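Local coordinates for tyrosinase (Burkholderia thailandensis, PDB 5ZRD), which catalyses, as a copper-containing tyrosinase, the hydroxylation of monophenols to catechols and probably their further oxidation to quinones, at residues His94-Tyr99 against Arg394-Thr399; Phe90-Arg95 against Glu387-Ile392; Val112-Trp117 against His319-Asp324; Lys48-Leu53 against Tyr99-Ala104. All blocks are in the same frame, centred on the assembly; numbering follows the deposited sequence.

Interaction 1. Residues His94-Tyr99 against Arg394-Thr399. With CU (copper (II) ion), chain J.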
# COMPACT_ATOMS: atom_id res chain seq x y z
N HIS A 94 -24.21 -6.97 22.15
CA HIS A 94 -24.73 -5.88 22.98
C HIS A 94 -25.15 -6.43 24.33
O HIS A 94 -25.08 -5.71 25.29
CB HIS A 94 -25.86 -5.11 22.31
CG HIS A 94 -25.36 -4.30 21.18
ND1 HIS A 94 -25.07 -4.87 20.00
CD2 HIS A 94 -25.02 -2.99 21.09
CE1 HIS A 94 -24.57 -3.94 19.19
NE2 HIS A 94 -24.56 -2.77 19.83
N ARG A 95 -25.56 -7.70 24.41
CA ARG A 95 -25.89 -8.30 25.70
C ARG A 95 -24.67 -8.22 26.61
O ARG A 95 -24.80 -7.83 27.77
CB ARG A 95 -26.35 -9.76 25.54
CG ARG A 95 -26.57 -10.53 26.84
CD ARG A 95 -27.41 -11.78 26.59
NE ARG A 95 -28.82 -11.45 26.45
CZ ARG A 95 -29.79 -12.30 26.13
NH1 ARG A 95 -29.52 -13.59 25.97
NH2 ARG A 95 -31.03 -11.85 26.04
N MET A 96 -23.51 -8.59 26.09
CA MET A 96 -22.34 -8.61 26.88
C MET A 96 -21.89 -7.17 27.17
O MET A 96 -21.39 -6.87 28.29
CB MET A 96 -21.22 -9.38 26.19
CG MET A 96 -21.48 -10.87 26.18
SD MET A 96 -21.91 -11.52 27.82
CE MET A 96 -20.50 -10.90 28.73
N TYR A 97 -22.12 -6.27 26.21
CA TYR A 97 -21.70 -4.87 26.39
C TYR A 97 -22.41 -4.30 27.60
O TYR A 97 -21.78 -3.66 28.45
CB TYR A 97 -21.97 -4.04 25.14
CG TYR A 97 -21.39 -2.64 25.09
CD1 TYR A 97 -20.30 -2.25 25.85
CD2 TYR A 97 -21.92 -1.71 24.21
CE1 TYR A 97 -19.75 -0.97 25.76
CE2 TYR A 97 -21.36 -0.46 24.07
CZ TYR A 97 -20.28 -0.08 24.85
OH TYR A 97 -19.78 1.16 24.72
N VAL A 98 -23.70 -4.56 27.67
CA VAL A 98 -24.50 -3.99 28.74
C VAL A 98 -24.07 -4.62 30.06
O VAL A 98 -24.01 -3.95 31.10
CB VAL A 98 -25.99 -4.22 28.54
CG1 VAL A 98 -26.78 -3.69 29.72
CG2 VAL A 98 -26.48 -3.58 27.25
N TYR A 99 -23.84 -5.92 30.00
CA TYR A 99 -23.49 -6.68 31.18
C TYR A 99 -22.14 -6.17 31.71
O TYR A 99 -22.03 -5.98 32.87
CB TYR A 99 -23.37 -8.16 30.85
CG TYR A 99 -22.96 -9.06 31.98
CD1 TYR A 99 -23.86 -9.42 32.96
CD2 TYR A 99 -21.69 -9.62 32.03
CE1 TYR A 99 -23.50 -10.28 33.98
CE2 TYR A 99 -21.32 -10.49 33.05
CZ TYR A 99 -22.24 -10.83 34.02
OH TYR A 99 -21.93 -11.68 35.03
N ARG A 394 -29.25 -18.48 33.95
CA ARG A 394 -28.32 -19.59 34.27
C ARG A 394 -26.87 -19.20 34.01
O ARG A 394 -26.01 -19.71 34.70
CB ARG A 394 -28.61 -20.87 33.47
CG ARG A 394 -30.05 -21.35 33.60
CD ARG A 394 -30.36 -22.62 32.82
NE ARG A 394 -31.75 -23.00 33.04
CZ ARG A 394 -32.25 -23.55 34.16
NH1 ARG A 394 -31.45 -24.19 35.02
NH2 ARG A 394 -33.56 -23.47 34.40
N GLN A 395 -26.55 -18.37 33.02
CA GLN A 395 -25.13 -18.12 32.74
C GLN A 395 -24.66 -16.76 33.28
O GLN A 395 -23.46 -16.59 33.53
CB GLN A 395 -24.85 -18.26 31.24
CG GLN A 395 -25.08 -19.65 30.68
CD GLN A 395 -25.04 -19.64 29.16
OE1 GLN A 395 -25.97 -19.20 28.50
NE2 GLN A 395 -23.95 -20.12 28.59
N LEU A 396 -25.53 -15.76 33.44
CA LEU A 396 -25.06 -14.38 33.78
C LEU A 396 -25.67 -13.90 35.12
O LEU A 396 -25.30 -12.84 35.62
CB LEU A 396 -25.42 -13.41 32.64
CG LEU A 396 -24.77 -13.66 31.28
CD1 LEU A 396 -25.18 -12.57 30.30
CD2 LEU A 396 -23.25 -13.71 31.36
N GLY A 397 -26.62 -14.63 35.69
CA GLY A 397 -27.06 -14.36 37.05
C GLY A 397 -28.10 -13.25 37.13
O GLY A 397 -28.25 -12.66 38.20
N PHE A 398 -28.84 -12.95 36.05
CA PHE A 398 -29.88 -11.89 36.12
C PHE A 398 -31.07 -12.22 35.21
O PHE A 398 -31.01 -13.08 34.34
CB PHE A 398 -29.25 -10.53 35.79
CG PHE A 398 -29.04 -10.26 34.32
CD1 PHE A 398 -30.07 -9.74 33.54
CD2 PHE A 398 -27.83 -10.53 33.72
CE1 PHE A 398 -29.89 -9.50 32.19
CE2 PHE A 398 -27.65 -10.25 32.37
CZ PHE A 398 -28.69 -9.78 31.60
N THR A 399 -32.14 -11.50 35.45
CA THR A 399 -33.36 -11.63 34.72
C THR A 399 -33.98 -10.23 34.55
O THR A 399 -33.49 -9.24 35.12
CB THR A 399 -34.33 -12.54 35.46
OG1 THR A 399 -35.34 -12.98 34.54
CG2 THR A 399 -34.97 -11.84 36.65
CU CU J . -24.01 -0.97 18.77
O HOH W 1 -24.24 -11.04 37.40
O HOH W 2 -21.62 -14.98 35.37
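Tyr99 and Leu396 carry this contact. Tyr99 holds its CG anti to the backbone N (chi1 178°), which swings the ring off helix 90-108 and across to the end of helix 392-396. Leu396 lays one methyl over a face of that ring: CD2 sits 4.2 Å from the centroid of the Tyr99 ring and 15° off its normal, a CH-pi contact. The other branch, Leu396 CD1, goes back toward the helix and meets Met96 SD at 4.2 Å. Phe398 has its CG wedged between its own backbone N and carbonyl carbon (chi1 79°), and from there CE2 comes obliquely against Tyr99 CD1 at 3.9 Å.

At the phenol end the linkage is wet. One water donates to Leu396 O at 2.7 Å and another to Gln395 O; both make weak, long bonds with Tyr99 OH. Gly397, with positive phi, ends the helix, and strand 398-400 runs parallel to strand 9-11.

Nearer the start of helix 90-108, on a different side, His94 NE2 binds a copper ion at 2.2 Å, together with His57 and His85. This is one of the histidine-bearing helices of the type 3 dicopper site of tyrosinases, here packed against a later helix-strand segment.

Interaction 2. Residues Phe90-Arg95 against Glu387-Ile392. With CU (copper (II) ion), chain J.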
# COMPACT_ATOMS: atom_id res chain seq x y z
N PHE A 90 -25.20 -9.14 16.59
CA PHE A 90 -25.73 -7.88 17.14
C PHE A 90 -26.32 -8.09 18.55
O PHE A 90 -26.01 -7.37 19.49
CB PHE A 90 -26.70 -7.20 16.15
CG PHE A 90 -27.56 -6.15 16.80
CD1 PHE A 90 -27.12 -4.85 16.91
CD2 PHE A 90 -28.77 -6.47 17.37
CE1 PHE A 90 -27.88 -3.88 17.55
CE2 PHE A 90 -29.55 -5.51 17.99
CZ PHE A 90 -29.10 -4.21 18.08
N PRO A 91 -27.23 -9.03 18.72
CA PRO A 91 -27.91 -9.17 20.02
C PRO A 91 -26.99 -9.60 21.17
O PRO A 91 -27.10 -9.08 22.28
CB PRO A 91 -28.93 -10.30 19.77
CG PRO A 91 -29.24 -10.16 18.31
CD PRO A 91 -27.89 -9.84 17.70
N THR A 92 -26.14 -10.59 20.89
CA THR A 92 -25.31 -11.18 21.90
C THR A 92 -24.14 -10.25 22.26
O THR A 92 -23.68 -10.23 23.37
CB THR A 92 -24.76 -12.53 21.40
OG1 THR A 92 -24.21 -12.42 20.09
CG2 THR A 92 -25.83 -13.57 21.40
N TRP A 93 -23.63 -9.54 21.27
CA TRP A 93 -22.53 -8.62 21.55
C TRP A 93 -23.04 -7.54 22.48
O TRP A 93 -22.35 -7.23 23.46
CB TRP A 93 -21.91 -8.01 20.30
CG TRP A 93 -20.70 -7.20 20.62
CD1 TRP A 93 -19.42 -7.65 20.71
CD2 TRP A 93 -20.67 -5.80 20.98
NE1 TRP A 93 -18.59 -6.62 21.06
CE2 TRP A 93 -19.33 -5.49 21.26
CE3 TRP A 93 -21.64 -4.80 21.11
CZ2 TRP A 93 -18.93 -4.22 21.66
CZ3 TRP A 93 -21.25 -3.55 21.50
CH2 TRP A 93 -19.91 -3.26 21.76
N HIS A 94 -24.21 -6.97 22.15
CA HIS A 94 -24.73 -5.88 22.98
C HIS A 94 -25.15 -6.43 24.33
O HIS A 94 -25.08 -5.71 25.29
CB HIS A 94 -25.86 -5.11 22.31
CG HIS A 94 -25.36 -4.30 21.18
ND1 HIS A 94 -25.07 -4.87 20.00
CD2 HIS A 94 -25.02 -2.99 21.09
CE1 HIS A 94 -24.57 -3.94 19.19
NE2 HIS A 94 -24.56 -2.77 19.83
N ARG A 95 -25.56 -7.70 24.41
CA ARG A 95 -25.89 -8.30 25.70
C ARG A 95 -24.67 -8.22 26.61
O ARG A 95 -24.80 -7.83 27.77
CB ARG A 95 -26.35 -9.76 25.54
CG ARG A 95 -26.57 -10.53 26.84
CD ARG A 95 -27.41 -11.78 26.59
NE ARG A 95 -28.82 -11.45 26.45
CZ ARG A 95 -29.79 -12.30 26.13
NH1 ARG A 95 -29.52 -13.59 25.97
NH2 ARG A 95 -31.03 -11.85 26.04
N GLU A 387 -21.95 -18.23 23.08
CA GLU A 387 -22.36 -19.51 23.72
C GLU A 387 -22.42 -19.29 25.24
O GLU A 387 -23.20 -19.91 25.91
CB GLU A 387 -21.45 -20.65 23.26
CG GLU A 387 -22.08 -22.04 23.33
CD GLU A 387 -22.86 -22.57 22.13
OE1 GLU A 387 -22.27 -22.65 21.03
OE2 GLU A 387 -24.06 -22.95 22.30
N ASP A 388 -21.64 -18.33 25.74
CA ASP A 388 -21.61 -17.95 27.14
C ASP A 388 -22.75 -17.04 27.62
O ASP A 388 -22.80 -16.80 28.83
CB ASP A 388 -20.28 -17.23 27.43
CG ASP A 388 -19.07 -18.09 27.11
OD1 ASP A 388 -19.06 -19.25 27.57
OD2 ASP A 388 -18.15 -17.64 26.37
N CYS A 389 -23.65 -16.54 26.74
CA CYS A 389 -24.71 -15.55 27.19
C CYS A 389 -26.06 -15.79 26.51
O CYS A 389 -26.88 -14.85 26.27
CB CYS A 389 -24.27 -14.11 26.96
SG CYS A 389 -23.80 -13.76 25.25
N ILE A 390 -26.36 -17.06 26.28
CA ILE A 390 -27.68 -17.42 25.77
C ILE A 390 -28.73 -17.27 26.88
O ILE A 390 -29.79 -16.64 26.71
CB ILE A 390 -27.64 -18.82 25.13
CG1 ILE A 390 -26.57 -18.85 24.03
CG2 ILE A 390 -29.02 -19.21 24.61
CD1 ILE A 390 -26.41 -20.17 23.34
N ASN A 391 -28.45 -17.81 28.04
CA ASN A 391 -29.44 -17.82 29.07
C ASN A 391 -29.00 -16.83 30.14
O ASN A 391 -28.06 -17.12 30.90
CB ASN A 391 -29.63 -19.21 29.68
CG ASN A 391 -30.75 -19.22 30.70
OD1 ASN A 391 -30.86 -18.32 31.53
ND2 ASN A 391 -31.62 -20.21 30.62
N ILE A 392 -29.68 -15.69 30.21
CA ILE A 392 -29.19 -14.67 31.13
C ILE A 392 -29.30 -15.14 32.60
O ILE A 392 -28.51 -14.69 33.40
CB ILE A 392 -29.91 -13.31 30.92
CG1 ILE A 392 -31.41 -13.42 31.15
CG2 ILE A 392 -29.58 -12.71 29.57
CD1 ILE A 392 -32.12 -12.08 31.15
CU CU J . -24.01 -0.97 18.77
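Arg95 and Cys389 make the hydrogen bond of this contact: Arg95 NH1 gives to Cys389 O at 2.9 Å with an N-H...O angle of 171°. The acceptor lies in the guanidinium plane and the donor in the carbonyl plane, a flat, nearly straight bond. NH1 also serves Gln331 OE1, and NE forms a salt bridge with Asp324 OD1, both on helix 315-334, so the group is fixed along its edges. The chain bends at chi3 (-78°) to bring the guanidinium up to these partners. Thr92 OG1 bonds to Ser386 OG, just ahead of the loop. Asn391 takes the N-cap position of helix 392-396, its OD1 accepting from Arg394 N.

Inside the helix, His94 ND1 donates to Phe90 O at 2.7 Å, near the imidazole plane, and the same oxygen takes the backbone N of His94. Trp93 CE3 lies over one face of the imidazole and Phe90 CE1 over the other. Phe90 O thus probably helps set the tilt of His94, a copper ligand on one helix of the dicopper bundle, while loop 387-392 packs on another side of helix 90-108.

Ile392 CG2 rests as a methyl over the centre of the cationic guanidinium face, 3.4 Å from Arg95 NE, the two side chains crossing at about a right angle. In van der Waals contact, Cys389 CB touches Arg95 CD at 3.9 Å, and its SG approaches Thr92 CB at 4.2 Å.

Interaction 3. Residues Val112-Trp117 against His319-Asp324. With CU (copper (II) ion), chain K.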
# COMPACT_ATOMS: atom_id res chain seq x y z
N VAL A 112 -25.51 -3.70 42.31
CA VAL A 112 -26.48 -2.81 41.63
C VAL A 112 -26.80 -3.46 40.26
O VAL A 112 -25.96 -4.21 39.70
CB VAL A 112 -26.00 -1.36 41.48
CG1 VAL A 112 -24.95 -1.22 40.40
CG2 VAL A 112 -27.14 -0.39 41.18
N SER A 113 -28.00 -3.18 39.77
CA SER A 113 -28.50 -3.67 38.47
C SER A 113 -28.79 -2.50 37.51
O SER A 113 -29.38 -1.45 37.88
CB SER A 113 -29.76 -4.51 38.65
OG SER A 113 -29.43 -5.73 39.31
N MET A 114 -28.41 -2.73 36.27
CA MET A 114 -28.67 -1.78 35.22
C MET A 114 -30.13 -1.91 34.80
O MET A 114 -30.53 -2.95 34.32
CB MET A 114 -27.75 -2.07 34.02
CG MET A 114 -27.93 -1.10 32.87
SD MET A 114 -27.47 0.60 33.28
CE MET A 114 -28.64 1.49 32.25
N PRO A 115 -30.93 -0.86 35.00
CA PRO A 115 -32.32 -0.96 34.61
C PRO A 115 -32.49 -0.70 33.11
O PRO A 115 -31.49 -0.37 32.44
CB PRO A 115 -33.05 0.14 35.38
CG PRO A 115 -31.99 1.19 35.58
CD PRO A 115 -30.66 0.47 35.58
N PHE A 116 -33.73 -0.82 32.64
CA PHE A 116 -34.06 -0.65 31.23
C PHE A 116 -35.03 0.52 31.08
O PHE A 116 -35.95 0.71 31.87
CB PHE A 116 -34.62 -1.93 30.60
CG PHE A 116 -35.84 -2.53 31.25
CD1 PHE A 116 -35.72 -3.47 32.26
CD2 PHE A 116 -37.12 -2.19 30.83
CE1 PHE A 116 -36.84 -4.04 32.87
CE2 PHE A 116 -38.24 -2.76 31.43
CZ PHE A 116 -38.10 -3.67 32.45
N TRP A 117 -34.81 1.32 30.06
CA TRP A 117 -35.84 2.25 29.62
C TRP A 117 -36.86 1.46 28.83
O TRP A 117 -36.59 1.05 27.71
CB TRP A 117 -35.27 3.39 28.77
CG TRP A 117 -36.32 4.20 28.08
CD1 TRP A 117 -37.61 4.42 28.46
CD2 TRP A 117 -36.13 4.96 26.88
NE1 TRP A 117 -38.25 5.23 27.56
CE2 TRP A 117 -37.35 5.62 26.61
CE3 TRP A 117 -35.04 5.18 26.04
CZ2 TRP A 117 -37.53 6.42 25.48
CZ3 TRP A 117 -35.23 5.97 24.93
CH2 TRP A 117 -36.45 6.59 24.66
N HIS A 319 -31.26 2.15 26.84
CA HIS A 319 -31.89 1.73 25.61
C HIS A 319 -31.52 0.28 25.29
O HIS A 319 -32.38 -0.54 24.99
CB HIS A 319 -31.45 2.64 24.47
CG HIS A 319 -31.66 2.06 23.12
ND1 HIS A 319 -32.90 1.76 22.64
CD2 HIS A 319 -30.78 1.73 22.16
CE1 HIS A 319 -32.79 1.30 21.41
NE2 HIS A 319 -31.48 1.24 21.11
N HIS A 320 -30.23 0.01 25.29
CA HIS A 320 -29.73 -1.29 24.97
C HIS A 320 -30.09 -2.32 26.03
O HIS A 320 -30.12 -3.49 25.71
CB HIS A 320 -28.23 -1.28 24.70
CG HIS A 320 -27.96 -1.20 23.24
ND1 HIS A 320 -28.06 -2.29 22.42
CD2 HIS A 320 -27.67 -0.15 22.44
CE1 HIS A 320 -27.82 -1.93 21.19
NE2 HIS A 320 -27.55 -0.63 21.18
N CYS A 321 -30.43 -1.90 27.24
CA CYS A 321 -30.92 -2.86 28.23
C CYS A 321 -32.36 -3.24 27.85
O CYS A 321 -32.79 -4.41 27.97
CB CYS A 321 -30.75 -2.29 29.63
SG CYS A 321 -31.27 -3.38 30.98
N ASN A 322 -33.08 -2.27 27.28
CA ASN A 322 -34.40 -2.61 26.77
C ASN A 322 -34.31 -3.51 25.52
O ASN A 322 -35.13 -4.37 25.35
CB ASN A 322 -35.23 -1.36 26.45
CG ASN A 322 -36.67 -1.73 26.24
OD1 ASN A 322 -37.31 -2.29 27.15
ND2 ASN A 322 -37.17 -1.45 25.04
N VAL A 323 -33.34 -3.31 24.66
CA VAL A 323 -33.20 -4.13 23.49
C VAL A 323 -32.86 -5.56 23.94
O VAL A 323 -33.26 -6.56 23.31
CB VAL A 323 -32.12 -3.54 22.57
CG1 VAL A 323 -31.78 -4.46 21.41
CG2 VAL A 323 -32.57 -2.20 22.04
N ASP A 324 -32.11 -5.66 25.03
CA ASP A 324 -31.69 -6.96 25.54
C ASP A 324 -32.88 -7.66 26.16
O ASP A 324 -33.01 -8.85 26.04
CB ASP A 324 -30.60 -6.80 26.60
CG ASP A 324 -29.90 -8.09 26.93
OD1 ASP A 324 -29.40 -8.72 25.97
OD2 ASP A 324 -29.84 -8.44 28.15
CU CU K . -27.72 0.55 19.75
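Cys321 meets the backbone of 112-117 from the flank of helix 315-334. Its SG, anti to the backbone N (chi1 -179°), reaches out to two successive carbonyls, Met114 O at 3.4 Å and Pro115 O also at 3.4 Å. Among the apolar contacts, Phe116 CB touches Cys321 SG at 3.7 Å, while the ring beyond it leads away from Cys321, past the Asn322 amide and on to Arg325. Phe116 CD2 passes Asn322 OD1 obliquely at 3.7 Å, with ring and amide planes 27° apart. Trp117 O lies only 3.0 Å from Asn322 CB, a close and probably slightly strained carbonyl-to-carbon contact.

The amide makes its bonds to other groups. Asn322 OD1 is 3.5 Å from Trp117 O, but both are acceptors and no bond results; it accepts from Arg325 NE instead, while ND2 donates to Glu119 OE2.

From the other side of this helix His320 NE2 binds a copper ion at 1.9 Å, shared with His277 and His281. The chemistry implies an extended loop segment held against a metal-bearing helix by close contacts, helped by the backbone bond of Trp117 to Phe318 and by Glu119, which takes both Asn322 ND2 and His319 ND1.

Interaction 4. Residues Lys48-Leu53 against Tyr99-Ala104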
# COMPACT_ATOMS: atom_id res chain seq x y z
N LYS A 48 -12.81 -0.08 33.28
CA LYS A 48 -14.16 0.06 33.82
C LYS A 48 -14.63 1.53 33.90
O LYS A 48 -15.75 1.78 34.37
CB LYS A 48 -14.19 -0.55 35.22
CG LYS A 48 -13.74 -2.01 35.33
CD LYS A 48 -14.11 -2.58 36.68
CE LYS A 48 -14.05 -4.09 36.76
NZ LYS A 48 -12.80 -4.53 37.42
N SER A 49 -13.82 2.51 33.54
CA SER A 49 -14.35 3.90 33.44
C SER A 49 -15.43 3.97 32.37
O SER A 49 -15.40 3.23 31.39
CB SER A 49 -13.26 4.89 33.09
OG SER A 49 -12.60 4.53 31.87
N PHE A 50 -16.33 4.92 32.50
CA PHE A 50 -17.34 5.08 31.48
C PHE A 50 -16.69 5.42 30.13
O PHE A 50 -17.22 5.07 29.10
CB PHE A 50 -18.36 6.14 31.87
CG PHE A 50 -19.47 6.24 30.86
CD1 PHE A 50 -20.25 5.14 30.56
CD2 PHE A 50 -19.73 7.44 30.21
CE1 PHE A 50 -21.25 5.22 29.62
CE2 PHE A 50 -20.75 7.52 29.28
CZ PHE A 50 -21.52 6.42 29.00
N PHE A 51 -15.55 6.11 30.14
CA PHE A 51 -14.98 6.58 28.88
C PHE A 51 -14.43 5.41 28.07
O PHE A 51 -14.54 5.36 26.85
CB PHE A 51 -13.86 7.59 29.12
CG PHE A 51 -13.17 8.03 27.85
CD1 PHE A 51 -13.75 8.99 27.03
CD2 PHE A 51 -11.96 7.48 27.48
CE1 PHE A 51 -13.12 9.39 25.85
CE2 PHE A 51 -11.33 7.90 26.32
CZ PHE A 51 -11.91 8.83 25.50
N ALA A 52 -13.80 4.49 28.77
CA ALA A 52 -13.25 3.31 28.15
C ALA A 52 -14.38 2.45 27.57
O ALA A 52 -14.30 2.01 26.42
CB ALA A 52 -12.43 2.55 29.17
N LEU A 53 -15.41 2.22 28.41
CA LEU A 53 -16.60 1.38 28.12
C LEU A 53 -17.34 1.97 26.92
O LEU A 53 -17.56 1.24 25.98
CB LEU A 53 -17.53 1.31 29.34
CG LEU A 53 -17.13 0.35 30.46
CD1 LEU A 53 -17.94 0.62 31.72
CD2 LEU A 53 -17.32 -1.10 30.01
N TYR A 99 -23.84 -5.92 30.00
CA TYR A 99 -23.49 -6.68 31.18
C TYR A 99 -22.14 -6.17 31.71
O TYR A 99 -22.03 -5.98 32.87
CB TYR A 99 -23.37 -8.16 30.85
CG TYR A 99 -22.96 -9.06 31.98
CD1 TYR A 99 -23.86 -9.42 32.96
CD2 TYR A 99 -21.69 -9.62 32.03
CE1 TYR A 99 -23.50 -10.28 33.98
CE2 TYR A 99 -21.32 -10.49 33.05
CZ TYR A 99 -22.24 -10.83 34.02
OH TYR A 99 -21.93 -11.68 35.03
N LYS A 100 -21.18 -5.96 30.81
CA LYS A 100 -19.86 -5.48 31.18
C LYS A 100 -19.92 -4.08 31.81
O LYS A 100 -19.20 -3.78 32.80
CB LYS A 100 -18.94 -5.54 29.96
CG LYS A 100 -18.27 -6.90 29.73
CD LYS A 100 -17.55 -7.41 30.97
CE LYS A 100 -16.80 -8.71 30.75
NZ LYS A 100 -16.16 -9.19 32.00
N LEU A 101 -20.79 -3.21 31.31
CA LEU A 101 -20.93 -1.89 31.95
C LEU A 101 -21.57 -2.08 33.33
O LEU A 101 -21.28 -1.38 34.26
CB LEU A 101 -21.78 -0.94 31.08
CG LEU A 101 -22.10 0.37 31.78
CD1 LEU A 101 -21.83 1.56 30.88
CD2 LEU A 101 -23.54 0.38 32.30
N GLU A 102 -22.51 -3.00 33.40
CA GLU A 102 -23.13 -3.29 34.68
C GLU A 102 -22.07 -3.85 35.64
O GLU A 102 -22.16 -3.57 36.82
CB GLU A 102 -24.26 -4.28 34.45
CG GLU A 102 -25.15 -4.49 35.66
CD GLU A 102 -26.18 -5.57 35.48
OE1 GLU A 102 -25.78 -6.71 35.03
OE2 GLU A 102 -27.38 -5.30 35.80
N GLU A 103 -21.07 -4.60 35.18
CA GLU A 103 -20.00 -5.11 36.09
C GLU A 103 -19.23 -3.92 36.67
O GLU A 103 -18.90 -3.91 37.85
CB GLU A 103 -19.01 -6.06 35.40
CG GLU A 103 -19.43 -7.53 35.44
CD GLU A 103 -18.39 -8.53 34.94
OE1 GLU A 103 -17.48 -8.11 34.20
OE2 GLU A 103 -18.50 -9.72 35.30
N ALA A 104 -18.99 -2.90 35.83
CA ALA A 104 -18.38 -1.63 36.21
C ALA A 104 -19.26 -0.86 37.20
O ALA A 104 -18.73 -0.31 38.16
CB ALA A 104 -18.12 -0.80 34.99
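Lys100 NZ is held by two acceptors, Glu103 OE1 at 2.8 Å in a salt bridge, and the backbone oxygen of Lys377. The ammonium approaches Glu103 OE1 on its syn side, 26° out of the carboxylate plane, and ties neighbouring turns of helix 90-108. A little way off, Lys48 NZ lies 6.7 Å from the same OE1, too far for contact, though its charge would probably still be felt there.

Below this polar rim the two segments meet through methyl groups. Leu53 points at helix 90-108 and pushes CD1 between Ala104 and Leu101, lying 3.6 Å from Ala104 CB and 3.9 Å from Leu101 CA. The small Ala104 lets the chains come close: its CB also touches Lys48 O at 3.6 Å and Lys48 CB, and the backbones approach most nearly at this pair. Leu101, with CG anti to the backbone N (chi1 173°), sends CD1 to the edge of the Phe50 ring, in its plane and 3.9 Å from CE1. Trp36 and Phe152 each meet the Phe50 ring edge-to-face.

Ser49 is the N-cap of helix 50-57; its OG accepts a weak bond from Ala52 N. Further along, Leu53 O takes the hydroxyl of Tyr97, one turn before Leu101. Helix 50-57 ends at His57, which shares a copper ion with His85 and with His94 of helix 90-108; the pairing of these two helices is part of the helical core that surrounds the dicopper site in tyrosinases.

Coming from the N terminus, interaction 4 closes first, bringing helix 90-108 back onto helix 50-57. Interactions 1 and 2 open on that same long helix, sharing His94 and Arg95, and close nearly three hundred residues later at 394-399 and 387-392; both therefore cross interaction 4. Interaction 3 opens just after the helix and closes on helix 315-334, in series with interaction 4 and nested inside the loops of interactions 1 and 2. Arg95 joins these to interaction 3 through its salt bridge to Asp324, and Met114 N bonds to Glu102 of interaction 4's helix. Together they join three of the ligand-bearing helices, 50-57, 90-108 and 315-334, to each other and to segments 112-117 and 387-399.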